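Long-range contacts in CELL WALL surface anchor family protein (Streptococcus pneumoniae, PDB 2X9X), which forms the backbone of the pneumococcal pilus, its subunits probably joining end to end into a surface fibre with a likely role in cell adhesion: residues A[165-170]-A[203-208]; A[182-187]-A[198-203]; A[283-288]-A[390-395]; A[293-298]-A[368-373]. The protein carries 1 engineered substitution. All coordinates share one frame; numbering follows the deposited sequence. Where two conformers were deposited one is given.

Interaction 1: residues A[165-170]-A[203-208]; sequences TKTWVD and DKNTVT
The side-chain amide of N205 donates through ND2 to K166 O at 2.8 Å, the shortest polar bond between 165-170 and 203-208. K166 O lies in the plane of that amide, whereas the donor sits 34° away from the plane of the carbonyl it approaches. N205 also accepts: K166 N reaches the main-chain oxygen N205 O at 2.9 Å in a nearly straight bond. N205 thus meets the C=O of K166 with its side chain and the N-H with its backbone. The first of these depends on the side-chain torsion, for CG is tucked between the backbone N and the carbonyl carbon (chi1 74°), which folds the amide back over the neighbouring strand. Next to it in the pairing, T165 and T206 form an antiparallel, non-hydrogen-bonded pair with their side chains side by side. T165 CG2 runs alongside the N205 amide, 3.8 Å from ND2. This face is largely at the protein surface. The long chain of K166 instead runs into the interior, extended until its last torsion bends, and its NZ comes to lie 3.2 Å above the plane of the W168 ring, over the centre. That nitrogen is covalently joined to CG of N245 on strand 240-246, next to 162-169 in the sheet. It is therefore an amide nitrogen and not a free ammonium. A lysine-asparagine isopeptide bond buried between strands is a hallmark of the Cna-B-like domains of Gram-positive pilins.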
loop_
_atom_site.group_PDB
_atom_site.type_symbol
_atom_site.label_atom_id
_atom_site.label_comp_id
_atom_site.label_asym_id
_atom_site.label_seq_id
_atom_site.Cartn_x
_atom_site.Cartn_y
_atom_site.Cartn_z
ATOM N N THR A 165 16.826 -17.217 -1.790
ATOM C CA THR A 165 17.326 -18.477 -2.333
ATOM C C THR A 165 17.131 -18.506 -3.845
ATOM O O THR A 165 16.038 -18.227 -4.342
ATOM C CB THR A 165 16.609 -19.699 -1.724
ATOM O OG1 THR A 165 16.755 -19.684 -0.300
ATOM C CG2 THR A 165 17.201 -20.995 -2.270
ATOM N N LYS A 166 18.189 -18.854 -4.571
ATOM C CA LYS A 166 18.136 -18.910 -6.027
ATOM C C LYS A 166 18.454 -20.310 -6.544
ATOM O O LYS A 166 19.413 -20.946 -6.097
ATOM C CB LYS A 166 19.120 -17.906 -6.631
ATOM C CG LYS A 166 18.961 -17.701 -8.127
ATOM C CD LYS A 166 20.102 -16.862 -8.680
ATOM C CE LYS A 166 19.730 -16.234 -10.010
ATOM N NZ LYS A 166 19.401 -17.277 -11.008
ATOM N N THR A 167 17.648 -20.784 -7.488
ATOM C CA THR A 167 17.937 -22.025 -8.198
ATOM C C THR A 167 17.953 -21.750 -9.698
ATOM O O THR A 167 17.497 -20.696 -10.146
ATOM C CB THR A 167 16.913 -23.124 -7.880
ATOM O OG1 THR A 167 15.594 -22.653 -8.170
ATOM C CG2 THR A 167 16.994 -23.515 -6.414
ATOM N N TRP A 168 18.490 -22.693 -10.466
ATOM C CA TRP A 168 18.652 -22.516 -11.904
ATOM C C TRP A 168 18.095 -23.720 -12.645
ATOM O O TRP A 168 18.287 -24.858 -12.217
ATOM C CB TRP A 168 20.133 -22.370 -12.259
ATOM C CG TRP A 168 20.859 -21.255 -11.556
ATOM C CD1 TRP A 168 21.233 -21.213 -10.240
ATOM C CD2 TRP A 168 21.336 -20.034 -12.143
ATOM N NE1 TRP A 168 21.894 -20.037 -9.972
ATOM C CE2 TRP A 168 21.971 -19.298 -11.123
ATOM C CE3 TRP A 168 21.286 -19.496 -13.433
ATOM C CZ2 TRP A 168 22.557 -18.051 -11.351
ATOM C CZ3 TRP A 168 21.859 -18.251 -13.658
ATOM C CH2 TRP A 168 22.486 -17.543 -12.620
ATOM N N VAL A 169 17.417 -23.472 -13.762
ATOM C CA VAL A 169 16.915 -24.556 -14.609
ATOM C C VAL A 169 17.141 -24.231 -16.085
ATOM O O VAL A 169 17.290 -23.064 -16.456
ATOM C CB VAL A 169 15.410 -24.822 -14.375
ATOM C CG1 VAL A 169 15.160 -25.269 -12.937
ATOM C CG2 VAL A 169 14.581 -23.582 -14.708
ATOM N N ASP A 170 17.174 -25.261 -16.926
ATOM C CA ASP A 170 17.262 -25.043 -18.368
ATOM C C ASP A 170 15.881 -24.730 -18.935
ATOM O O ASP A 170 14.913 -24.600 -18.185
ATOM C CB ASP A 170 17.940 -26.217 -19.096
ATOM C CG ASP A 170 17.134 -27.506 -19.044
ATOM O OD1 ASP A 170 15.909 -27.456 -18.821
ATOM O OD2 ASP A 170 17.736 -28.583 -19.248
ATOM N N ASP A 203 28.771 -20.752 -6.239
ATOM C CA ASP A 203 28.852 -21.877 -5.307
ATOM C C ASP A 203 27.973 -21.736 -4.057
ATOM O O ASP A 203 27.836 -22.682 -3.284
ATOM C CB ASP A 203 30.308 -22.167 -4.918
ATOM C CG ASP A 203 31.053 -20.926 -4.471
ATOM O OD1 ASP A 203 30.397 -19.960 -4.034
ATOM O OD2 ASP A 203 32.300 -20.920 -4.555
ATOM N N LYS A 204 27.376 -20.562 -3.864
ATOM C CA LYS A 204 26.488 -20.337 -2.725
ATOM C C LYS A 204 25.210 -19.613 -3.146
ATOM O O LYS A 204 25.244 -18.431 -3.488
ATOM C CB LYS A 204 27.207 -19.538 -1.637
ATOM N N ASN A 205 24.084 -20.324 -3.103
ATOM C CA ASN A 205 22.836 -19.839 -3.694
ATOM C C ASN A 205 21.831 -19.230 -2.713
ATOM O O ASN A 205 20.661 -19.039 -3.050
ATOM C CB ASN A 205 22.158 -20.966 -4.475
ATOM C CG ASN A 205 21.525 -22.003 -3.568
ATOM O OD1 ASN A 205 22.093 -22.381 -2.540
ATOM N ND2 ASN A 205 20.338 -22.471 -3.944
ATOM N N THR A 206 22.279 -18.919 -1.505
ATOM C CA THR A 206 21.402 -18.331 -0.497
ATOM C C THR A 206 22.120 -17.219 0.253
ATOM O O THR A 206 23.341 -17.247 0.393
ATOM C CB THR A 206 20.957 -19.374 0.545
ATOM O OG1 THR A 206 22.093 -19.798 1.310
ATOM C CG2 THR A 206 20.318 -20.581 -0.132
ATOM N N VAL A 207 21.358 -16.248 0.737
ATOM C CA VAL A 207 21.915 -15.191 1.568
ATOM C C VAL A 207 20.830 -14.577 2.442
ATOM O O VAL A 207 19.686 -14.410 2.012
ATOM C CB VAL A 207 22.609 -14.088 0.734
ATOM C CG1 VAL A 207 21.604 -13.370 -0.160
ATOM C CG2 VAL A 207 23.314 -13.098 1.657
ATOM N N THR A 208 21.194 -14.257 3.678
ATOM C CA THR A 208 20.277 -13.613 4.603
ATOM C C THR A 208 20.700 -12.165 4.801
ATOM O O THR A 208 21.876 -11.884 5.049
ATOM C CB THR A 208 20.285 -14.318 5.975
ATOM O OG1 THR A 208 19.804 -15.661 5.834
ATOM C CG2 THR A 208 19.406 -13.568 6.970
#

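Interaction 2: residues A[182-187]-A[198-203]; sequences ATFDLV and VTLTTD
F184 and V198 meet on the densely filled side of this strand pair, with F184 CB 3.9 Å from V198 CG2. The same face carries A182 and L200. The F184 ring crosses the L200 side chain at a slant, CE1 lying 4.1 Å from L200 CD1. F220 on strand 218-222 and L164 and K166 on strand 162-169 add to the packing round the phenyl group, so this face belongs to the interior. The other face is polar and more open to solvent. There T183 and T199, a non-hydrogen-bonded pair, hold each other through their hydroxyls, with OG1 of T183 3.0 Å from OG1 of T199. The two threonines share one rotamer, each OG1 lying beside its backbone N, and this brings the oxygens together while the methyls stay apart. D185 continues the polar face with a salt bridge to R223. Between the two faces runs the backbone network: F184 N gives a bond to V198 O at 2.8 Å, V198 N returns one to F184 O at 2.9 Å, and A182 and L200 exchange a second such pair. Past L200 the pairing ends, and the chain passes into an exposed turn where T201 OG1 donates to D203 OD1 at 2.6 Å. The result is an antiparallel beta hairpin, 182-188 with 194-200, in the three-stranded sheet of a Cna-B-like beta sandwich, in which 182-188 is the middle strand and 194-200 an outer one.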
loop_
_atom_site.group_PDB
_atom_site.type_symbol
_atom_site.label_atom_id
_atom_site.label_comp_id
_atom_site.label_asym_id
_atom_site.label_seq_id
_atom_site.Cartn_x
_atom_site.Cartn_y
_atom_site.Cartn_z
ATOM N N ALA A 182 25.122 -13.907 -9.755
ATOM C CA ALA A 182 23.823 -13.254 -9.831
ATOM C C ALA A 182 23.738 -12.138 -8.807
ATOM O O ALA A 182 23.876 -12.369 -7.606
ATOM C CB ALA A 182 22.710 -14.264 -9.607
ATOM N N THR A 183 23.512 -10.923 -9.289
ATOM C CA THR A 183 23.378 -9.773 -8.407
ATOM C C THR A 183 21.921 -9.346 -8.259
ATOM O O THR A 183 21.177 -9.269 -9.245
ATOM C CB THR A 183 24.229 -8.597 -8.904
ATOM O OG1 THR A 183 25.604 -9.002 -8.936
ATOM C CG2 THR A 183 24.083 -7.394 -7.974
ATOM N N PHE A 184 21.519 -9.083 -7.019
ATOM C CA PHE A 184 20.161 -8.647 -6.713
ATOM C C PHE A 184 20.195 -7.335 -5.955
ATOM O O PHE A 184 21.044 -7.125 -5.085
ATOM C CB PHE A 184 19.436 -9.668 -5.832
ATOM C CG PHE A 184 19.155 -10.978 -6.510
ATOM C CD1 PHE A 184 20.158 -11.924 -6.665
ATOM C CD2 PHE A 184 17.883 -11.273 -6.978
ATOM C CE1 PHE A 184 19.900 -13.129 -7.284
ATOM C CE2 PHE A 184 17.617 -12.487 -7.591
ATOM C CZ PHE A 184 18.629 -13.414 -7.745
ATOM N N ASP A 185 19.256 -6.454 -6.266
ATOM C CA ASP A 185 19.063 -5.277 -5.445
ATOM C C ASP A 185 17.883 -5.508 -4.513
ATOM O O ASP A 185 16.769 -5.777 -4.970
ATOM C CB ASP A 185 18.838 -4.048 -6.324
ATOM C CG ASP A 185 20.064 -3.701 -7.148
ATOM O OD1 ASP A 185 21.126 -3.432 -6.543
ATOM O OD2 ASP A 185 19.973 -3.715 -8.393
ATOM N N LEU A 186 18.133 -5.435 -3.209
ATOM C CA LEU A 186 17.056 -5.519 -2.232
ATOM C C LEU A 186 16.409 -4.149 -2.147
ATOM O O LEU A 186 17.057 -3.171 -1.774
ATOM C CB LEU A 186 17.579 -5.941 -0.861
ATOM C CG LEU A 186 16.503 -6.044 0.225
ATOM C CD1 LEU A 186 15.493 -7.140 -0.108
ATOM C CD2 LEU A 186 17.148 -6.292 1.578
ATOM N N VAL A 187 15.135 -4.082 -2.512
ATOM C CA VAL A 187 14.438 -2.814 -2.646
ATOM C C VAL A 187 13.304 -2.735 -1.637
ATOM O O VAL A 187 12.595 -3.718 -1.411
ATOM C CB VAL A 187 13.852 -2.659 -4.072
ATOM C CG1 VAL A 187 13.126 -1.323 -4.225
ATOM C CG2 VAL A 187 14.955 -2.809 -5.120
ATOM N N VAL A 198 23.185 -7.383 -3.096
ATOM C CA VAL A 198 23.805 -8.662 -2.759
ATOM C C VAL A 198 24.184 -9.423 -4.021
ATOM O O VAL A 198 23.522 -9.308 -5.051
ATOM C CB VAL A 198 22.882 -9.547 -1.888
ATOM C CG1 VAL A 198 22.619 -8.884 -0.539
ATOM C CG2 VAL A 198 21.573 -9.835 -2.618
ATOM N N THR A 199 25.257 -10.199 -3.938
ATOM C CA THR A 199 25.684 -11.016 -5.065
ATOM C C THR A 199 25.856 -12.464 -4.642
ATOM O O THR A 199 26.552 -12.760 -3.665
ATOM C CB THR A 199 27.003 -10.510 -5.675
ATOM O OG1 THR A 199 26.820 -9.179 -6.178
ATOM C CG2 THR A 199 27.453 -11.422 -6.812
ATOM N N LEU A 200 25.210 -13.364 -5.374
ATOM C CA LEU A 200 25.411 -14.792 -5.167
ATOM C C LEU A 200 26.487 -15.305 -6.110
ATOM O O LEU A 200 26.351 -15.211 -7.331
ATOM C CB LEU A 200 24.113 -15.569 -5.394
ATOM C CG LEU A 200 22.908 -15.206 -4.518
ATOM C CD1 LEU A 200 21.686 -16.017 -4.928
ATOM C CD2 LEU A 200 23.217 -15.402 -3.042
ATOM N N THR A 201 27.563 -15.833 -5.537
ATOM C CA THR A 201 28.588 -16.498 -6.325
ATOM C C THR A 201 28.024 -17.823 -6.826
ATOM O O THR A 201 26.955 -18.252 -6.391
ATOM C CB THR A 201 29.856 -16.753 -5.501
ATOM O OG1 THR A 201 29.530 -17.576 -4.377
ATOM C CG2 THR A 201 30.436 -15.439 -5.006
ATOM N N THR A 202 28.742 -18.475 -7.733
ATOM C CA THR A 202 28.228 -19.684 -8.368
ATOM C C THR A 202 28.239 -20.907 -7.448
ATOM O O THR A 202 27.762 -21.974 -7.833
ATOM C CB THR A 202 28.984 -20.010 -9.674
ATOM O OG1 THR A 202 30.369 -20.240 -9.387
ATOM C CG2 THR A 202 28.859 -18.862 -10.666
ATOM N N ASP A 203 28.771 -20.752 -6.239
ATOM C CA ASP A 203 28.852 -21.877 -5.307
ATOM C C ASP A 203 27.973 -21.736 -4.057
ATOM O O ASP A 203 27.836 -22.682 -3.284
ATOM C CB ASP A 203 30.308 -22.167 -4.918
ATOM C CG ASP A 203 31.053 -20.926 -4.471
ATOM O OD1 ASP A 203 30.397 -19.960 -4.034
ATOM O OD2 ASP A 203 32.300 -20.920 -4.555
#

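Interaction 3: residues A[283-288]-A[390-395]; sequences FVIANA and YYLEET
F283 and E394 press against each other at one end of the strand pair, CE1 of the ring 3.6 Å from E394 CB. The methylene CG of E394 makes an off-centre CH-pi contact, 4.2 Å from the ring centroid, and the carboxylate plane is turned 39° from that of the ring. The same face holds I285 and L392, whose branches CG1 and CD2 come within 4.1 Å. The other branch of I285, CG2, lies 4.0 Å from Y390 CB. At the far end the Y391 ring lies obliquely against the backbone of A288, its CD2 3.3 Å from A288 C. V284 crosses T395 at about a right angle, with methyl CG2 of V284 3.9 Å from T395 CG2. Four backbone bonds, two between V284 and E393 and two between A286 and Y391, make this an antiparallel pair at the middle of a four-stranded sheet, within a domain whose family relatives have the transthyretin-like (prealbumin) fold. In the next shell F380 stacks on the F283 ring, and F268 and F410 pack against L392. E394 OE1 accepts from L404 N, which helps to hold the carboxylate, its OE2 lying near F283 CZ. On the other face E393 forms salt bridges with R407 and K364. R407 also donates to A288 O, so one guanidinium links the E393 carboxylate to the backbone that Y391 covers. The Y390 hydroxyl is hydrogen-bonded to L386 O.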
loop_
_atom_site.group_PDB
_atom_site.type_symbol
_atom_site.label_atom_id
_atom_site.label_comp_id
_atom_site.label_asym_id
_atom_site.label_seq_id
_atom_site.Cartn_x
_atom_site.Cartn_y
_atom_site.Cartn_z
ATOM N N PHE A 283 -14.505 13.310 20.148
ATOM C CA PHE A 283 -14.493 14.271 19.048
ATOM C C PHE A 283 -14.977 13.677 17.733
ATOM O O PHE A 283 -14.843 12.475 17.485
ATOM C CB PHE A 283 -13.073 14.786 18.810
ATOM C CG PHE A 283 -12.473 15.479 19.986
ATOM C CD1 PHE A 283 -12.556 16.857 20.110
ATOM C CD2 PHE A 283 -11.823 14.757 20.973
ATOM C CE1 PHE A 283 -12.002 17.503 21.201
ATOM C CE2 PHE A 283 -11.270 15.397 22.069
ATOM C CZ PHE A 283 -11.357 16.772 22.180
ATOM N N VAL A 284 -15.519 14.540 16.882
ATOM C CA VAL A 284 -15.757 14.198 15.488
ATOM C C VAL A 284 -14.982 15.176 14.609
ATOM O O VAL A 284 -14.430 16.165 15.105
ATOM C CB VAL A 284 -17.258 14.221 15.128
ATOM C CG1 VAL A 284 -18.007 13.155 15.932
ATOM C CG2 VAL A 284 -17.850 15.608 15.366
ATOM N N ILE A 285 -14.922 14.890 13.314
ATOM C CA ILE A 285 -14.185 15.734 12.381
ATOM C C ILE A 285 -15.109 16.370 11.344
ATOM O O ILE A 285 -15.898 15.682 10.692
ATOM C CB ILE A 285 -13.074 14.934 11.674
ATOM C CG1 ILE A 285 -12.023 14.487 12.694
ATOM C CG2 ILE A 285 -12.429 15.772 10.579
ATOM C CD1 ILE A 285 -11.030 13.475 12.155
ATOM N N ALA A 286 -15.013 17.692 11.207
ATOM C CA ALA A 286 -15.822 18.426 10.239
ATOM C C ALA A 286 -14.949 19.004 9.129
ATOM O O ALA A 286 -13.742 19.196 9.314
ATOM C CB ALA A 286 -16.610 19.533 10.929
ATOM N N ASN A 287 -15.562 19.281 7.981
ATOM C CA ASN A 287 -14.835 19.829 6.838
ATOM C C ASN A 287 -14.994 21.347 6.705
ATOM O O ASN A 287 -14.639 21.927 5.680
ATOM C CB ASN A 287 -15.228 19.112 5.535
ATOM C CG ASN A 287 -16.702 19.276 5.184
ATOM O OD1 ASN A 287 -17.417 20.075 5.788
ATOM N ND2 ASN A 287 -17.157 18.516 4.194
ATOM N N ALA A 288 -15.515 21.983 7.750
ATOM C CA ALA A 288 -15.711 23.431 7.754
ATOM C C ALA A 288 -15.629 23.971 9.176
ATOM O O ALA A 288 -15.773 23.211 10.140
ATOM C CB ALA A 288 -17.049 23.790 7.120
ATOM N N TYR A 390 -9.044 20.685 8.220
ATOM C CA TYR A 390 -10.212 20.093 8.855
ATOM C C TYR A 390 -10.420 20.710 10.226
ATOM O O TYR A 390 -9.589 21.492 10.697
ATOM C CB TYR A 390 -10.053 18.571 8.969
ATOM C CG TYR A 390 -9.762 17.888 7.654
ATOM C CD1 TYR A 390 -10.778 17.636 6.736
ATOM C CD2 TYR A 390 -8.474 17.491 7.328
ATOM C CE1 TYR A 390 -10.513 17.007 5.530
ATOM C CE2 TYR A 390 -8.202 16.862 6.126
ATOM C CZ TYR A 390 -9.220 16.623 5.233
ATOM O OH TYR A 390 -8.934 15.990 4.045
ATOM N N TYR A 391 -11.529 20.357 10.867
ATOM C CA TYR A 391 -11.887 20.951 12.151
ATOM C C TYR A 391 -12.416 19.920 13.143
ATOM O O TYR A 391 -13.378 19.212 12.857
ATOM C CB TYR A 391 -12.932 22.048 11.943
ATOM C CG TYR A 391 -12.449 23.172 11.056
ATOM C CD1 TYR A 391 -11.921 24.335 11.600
ATOM C CD2 TYR A 391 -12.502 23.060 9.673
ATOM C CE1 TYR A 391 -11.471 25.361 10.792
ATOM C CE2 TYR A 391 -12.054 24.082 8.855
ATOM C CZ TYR A 391 -11.540 25.229 9.421
ATOM O OH TYR A 391 -11.093 26.251 8.613
ATOM N N LEU A 392 -11.781 19.833 14.309
ATOM C CA LEU A 392 -12.287 18.974 15.372
ATOM C C LEU A 392 -13.497 19.619 16.028
ATOM O O LEU A 392 -13.508 20.826 16.275
ATOM C CB LEU A 392 -11.236 18.774 16.461
ATOM C CG LEU A 392 -10.122 17.744 16.348
ATOM C CD1 LEU A 392 -9.325 17.764 17.656
ATOM C CD2 LEU A 392 -10.663 16.351 16.060
ATOM N N GLU A 393 -14.502 18.808 16.331
ATOM C CA GLU A 393 -15.603 19.252 17.173
ATOM C C GLU A 393 -15.753 18.318 18.367
ATOM O O GLU A 393 -15.953 17.112 18.201
ATOM C CB GLU A 393 -16.912 19.322 16.384
ATOM C CG GLU A 393 -18.080 19.828 17.215
ATOM C CD GLU A 393 -19.355 20.002 16.416
ATOM O OE1 GLU A 393 -19.297 20.548 15.292
ATOM O OE2 GLU A 393 -20.424 19.604 16.922
ATOM N N GLU A 394 -15.642 18.867 19.572
ATOM C CA GLU A 394 -15.803 18.049 20.766
ATOM C C GLU A 394 -17.274 17.706 20.964
ATOM O O GLU A 394 -18.132 18.588 20.935
ATOM C CB GLU A 394 -15.254 18.762 22.001
ATOM C CG GLU A 394 -15.148 17.861 23.220
ATOM C CD GLU A 394 -14.587 18.576 24.433
ATOM O OE1 GLU A 394 -15.236 19.522 24.924
ATOM O OE2 GLU A 394 -13.502 18.184 24.902
ATOM N N THR A 395 -17.560 16.423 21.162
ATOM C CA THR A 395 -18.932 15.970 21.365
ATOM C C THR A 395 -19.167 15.504 22.803
ATOM O O THR A 395 -20.307 15.453 23.267
ATOM C CB THR A 395 -19.315 14.851 20.374
ATOM O OG1 THR A 395 -18.369 13.779 20.468
ATOM C CG2 THR A 395 -19.325 15.386 18.947
#

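Interaction 4: residues A[293-298]-A[368-373]; sequences QYLARK and NVVKLV
R297 and N368 run perpendicular to each other, the guanidinium plane turned 80° from the side-chain amide. The backbone oxygen of N368 sits over one face of the guanidinium, offset toward its rim and 3.8 Å from NH1. The same oxygen accepts from R297 N at 3.0 Å. R297 reaches this position because a chi1 of 65° folds CG in over its own main chain and the side chain bends again at chi3, curling the end back over 368-370. V370 likewise lies across R297, CG2 lying 4.2 Å from NH2. Nearby, V370 N donates to L295 O at 2.9 Å. These two bonds flank a single backbone bridge, A296 with V369, by which the segment leading into strand 372-373 is joined to strand 294-297. The bridge ties the two-stranded sheet 294-297/358-361 to the edge of the four-stranded sheet, in a domain that probably has a prealbumin-like fold, as its family suggests. The CB of A296 rests 3.4 Å from N368 O, and V369 turns its CG1 back to within 3.6 Å of L295 O. Three waters lie in the plane of the guanidinium, at its edge: one joins NH2 to K371 N, and two join NH1 to N368 OD1 and V369 O. NE is taken by N355 OD1. A fourth water donates to both L295 O and V370 O, giving the buried L295 carbonyl a second partner.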
loop_
_atom_site.group_PDB
_atom_site.type_symbol
_atom_site.label_atom_id
_atom_site.label_comp_id
_atom_site.label_asym_id
_atom_site.label_seq_id
_atom_site.Cartn_x
_atom_site.Cartn_y
_atom_site.Cartn_z
ATOM N N GLN A 293 -20.032 19.333 6.839
ATOM C CA GLN A 293 -20.291 17.905 7.029
ATOM C C GLN A 293 -19.258 17.232 7.929
ATOM O O GLN A 293 -18.209 17.801 8.224
ATOM C CB GLN A 293 -20.368 17.177 5.682
ATOM C CG GLN A 293 -21.470 17.684 4.758
ATOM C CD GLN A 293 -21.022 18.865 3.918
ATOM O OE1 GLN A 293 -19.886 18.910 3.448
ATOM N NE2 GLN A 293 -21.921 19.824 3.714
ATOM N N TYR A 294 -19.561 16.003 8.331
ATOM C CA TYR A 294 -18.741 15.264 9.277
ATOM C C TYR A 294 -18.185 13.999 8.645
ATOM O O TYR A 294 -18.827 13.380 7.789
ATOM C CB TYR A 294 -19.568 14.919 10.514
ATOM C CG TYR A 294 -20.174 16.142 11.150
ATOM C CD1 TYR A 294 -19.497 16.837 12.144
ATOM C CD2 TYR A 294 -21.408 16.622 10.736
ATOM C CE1 TYR A 294 -20.039 17.969 12.719
ATOM C CE2 TYR A 294 -21.961 17.754 11.306
ATOM C CZ TYR A 294 -21.271 18.423 12.298
ATOM O OH TYR A 294 -21.809 19.551 12.875
ATOM N N LEU A 295 -16.985 13.618 9.069
ATOM C CA LEU A 295 -16.313 12.456 8.502
ATOM C C LEU A 295 -16.950 11.162 8.995
ATOM O O LEU A 295 -17.024 10.918 10.198
ATOM C CB LEU A 295 -14.827 12.471 8.865
ATOM C CG LEU A 295 -13.969 11.365 8.249
ATOM C CD1 LEU A 295 -13.805 11.595 6.755
ATOM C CD2 LEU A 295 -12.611 11.293 8.942
ATOM N N ALA A 296 -17.414 10.342 8.057
ATOM C CA ALA A 296 -18.021 9.054 8.383
ATOM C C ALA A 296 -17.388 7.938 7.566
ATOM O O ALA A 296 -16.886 8.172 6.460
ATOM C CB ALA A 296 -19.530 9.096 8.128
ATOM N N ARG A 297 -17.405 6.721 8.104
ATOM C CA ARG A 297 -17.085 5.559 7.282
ATOM C C ARG A 297 -18.286 5.279 6.381
ATOM O O ARG A 297 -19.439 5.510 6.766
ATOM C CB ARG A 297 -16.696 4.328 8.123
ATOM C CG ARG A 297 -17.801 3.735 9.011
ATOM C CD ARG A 297 -17.230 2.658 9.958
ATOM N NE ARG A 297 -16.238 3.256 10.845
ATOM C CZ ARG A 297 -16.515 3.792 12.028
ATOM N NH1 ARG A 297 -17.754 3.752 12.513
ATOM N NH2 ARG A 297 -15.544 4.350 12.737
ATOM N N LYS A 298 -18.010 4.819 5.168
ATOM C CA LYS A 298 -19.069 4.516 4.207
ATOM C C LYS A 298 -19.776 3.214 4.591
ATOM O O LYS A 298 -19.174 2.144 4.569
ATOM C CB LYS A 298 -18.494 4.440 2.791
ATOM C CG LYS A 298 -19.537 4.247 1.711
ATOM C CD LYS A 298 -19.207 5.049 0.458
ATOM C CE LYS A 298 -17.866 4.663 -0.125
ATOM N NZ LYS A 298 -17.665 5.295 -1.465
ATOM N N ASN A 368 -22.458 6.230 11.604
ATOM C CA ASN A 368 -21.191 5.915 10.947
ATOM C C ASN A 368 -20.126 6.999 11.082
ATOM O O ASN A 368 -19.003 6.837 10.601
ATOM C CB ASN A 368 -21.437 5.601 9.474
ATOM C CG ASN A 368 -22.315 4.390 9.293
ATOM O OD1 ASN A 368 -21.941 3.284 9.675
ATOM N ND2 ASN A 368 -23.500 4.591 8.728
ATOM N N VAL A 369 -20.480 8.099 11.738
ATOM C CA VAL A 369 -19.542 9.193 11.944
ATOM C C VAL A 369 -18.387 8.702 12.804
ATOM O O VAL A 369 -18.596 8.028 13.816
ATOM C CB VAL A 369 -20.226 10.427 12.593
ATOM C CG1 VAL A 369 -19.192 11.455 13.043
ATOM C CG2 VAL A 369 -21.212 11.062 11.620
ATOM N N VAL A 370 -17.168 9.012 12.375
ATOM C CA VAL A 370 -15.973 8.599 13.095
ATOM C C VAL A 370 -15.845 9.371 14.406
ATOM O O VAL A 370 -15.860 10.607 14.416
ATOM C CB VAL A 370 -14.702 8.806 12.239
ATOM C CG1 VAL A 370 -13.458 8.405 13.018
ATOM C CG2 VAL A 370 -14.795 8.016 10.935
ATOM N N LYS A 371 -15.725 8.637 15.507
ATOM C CA LYS A 371 -15.616 9.247 16.827
ATOM C C LYS A 371 -14.285 8.907 17.487
ATOM O O LYS A 371 -13.968 7.736 17.730
ATOM C CB LYS A 371 -16.785 8.828 17.723
ATOM C CG LYS A 371 -16.761 9.486 19.089
ATOM C CD LYS A 371 -18.149 9.578 19.680
ATOM C CE LYS A 371 -19.024 10.530 18.873
ATOM N NZ LYS A 371 -20.413 10.564 19.397
ATOM N N LEU A 372 -13.509 9.945 17.777
ATOM C CA LEU A 372 -12.203 9.775 18.400
ATOM C C LEU A 372 -12.333 9.979 19.903
ATOM O O LEU A 372 -13.144 10.787 20.350
ATOM C CB LEU A 372 -11.202 10.763 17.801
ATOM C CG LEU A 372 -11.164 10.769 16.269
ATOM C CD1 LEU A 372 -10.155 11.795 15.752
ATOM C CD2 LEU A 372 -10.854 9.373 15.738
ATOM N N VAL A 373 -11.542 9.234 20.676
ATOM C CA VAL A 373 -11.609 9.275 22.136
ATOM C C VAL A 373 -10.198 9.317 22.715
ATOM O O VAL A 373 -9.355 8.508 22.342
ATOM C CB VAL A 373 -12.323 8.019 22.705
ATOM C CG1 VAL A 373 -12.456 8.127 24.222
ATOM C CG2 VAL A 373 -13.699 7.808 22.047
HETATM O O HOH W 1 -15.859 12.363 12.325
HETATM O O HOH W 2 -16.007 5.623 15.351
HETATM O O HOH W 3 -20.153 2.289 11.541
HETATM O O HOH W 4 -18.634 5.369 14.755
#

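Overall arrangement
Four contacts close loops in two separate parts of the chain. From the N terminus, interaction 1 brings 203-208 back to strand 162-169, and interaction 2, the hairpin 182-187 with 198-203, is nested within that loop. The two touch where K166 packs on A182, F184 and L200, joining the two sheets of one domain. Interactions 3 and 4 both come after interactions 1 and 2 along the chain and lie on the opposite side of its centre. The wide loop closed by interaction 3 contains the helices 304-325 and 338-354 and encloses interaction 4. These two meet through I285 and L295, linking the four-stranded sheet to the two-stranded one.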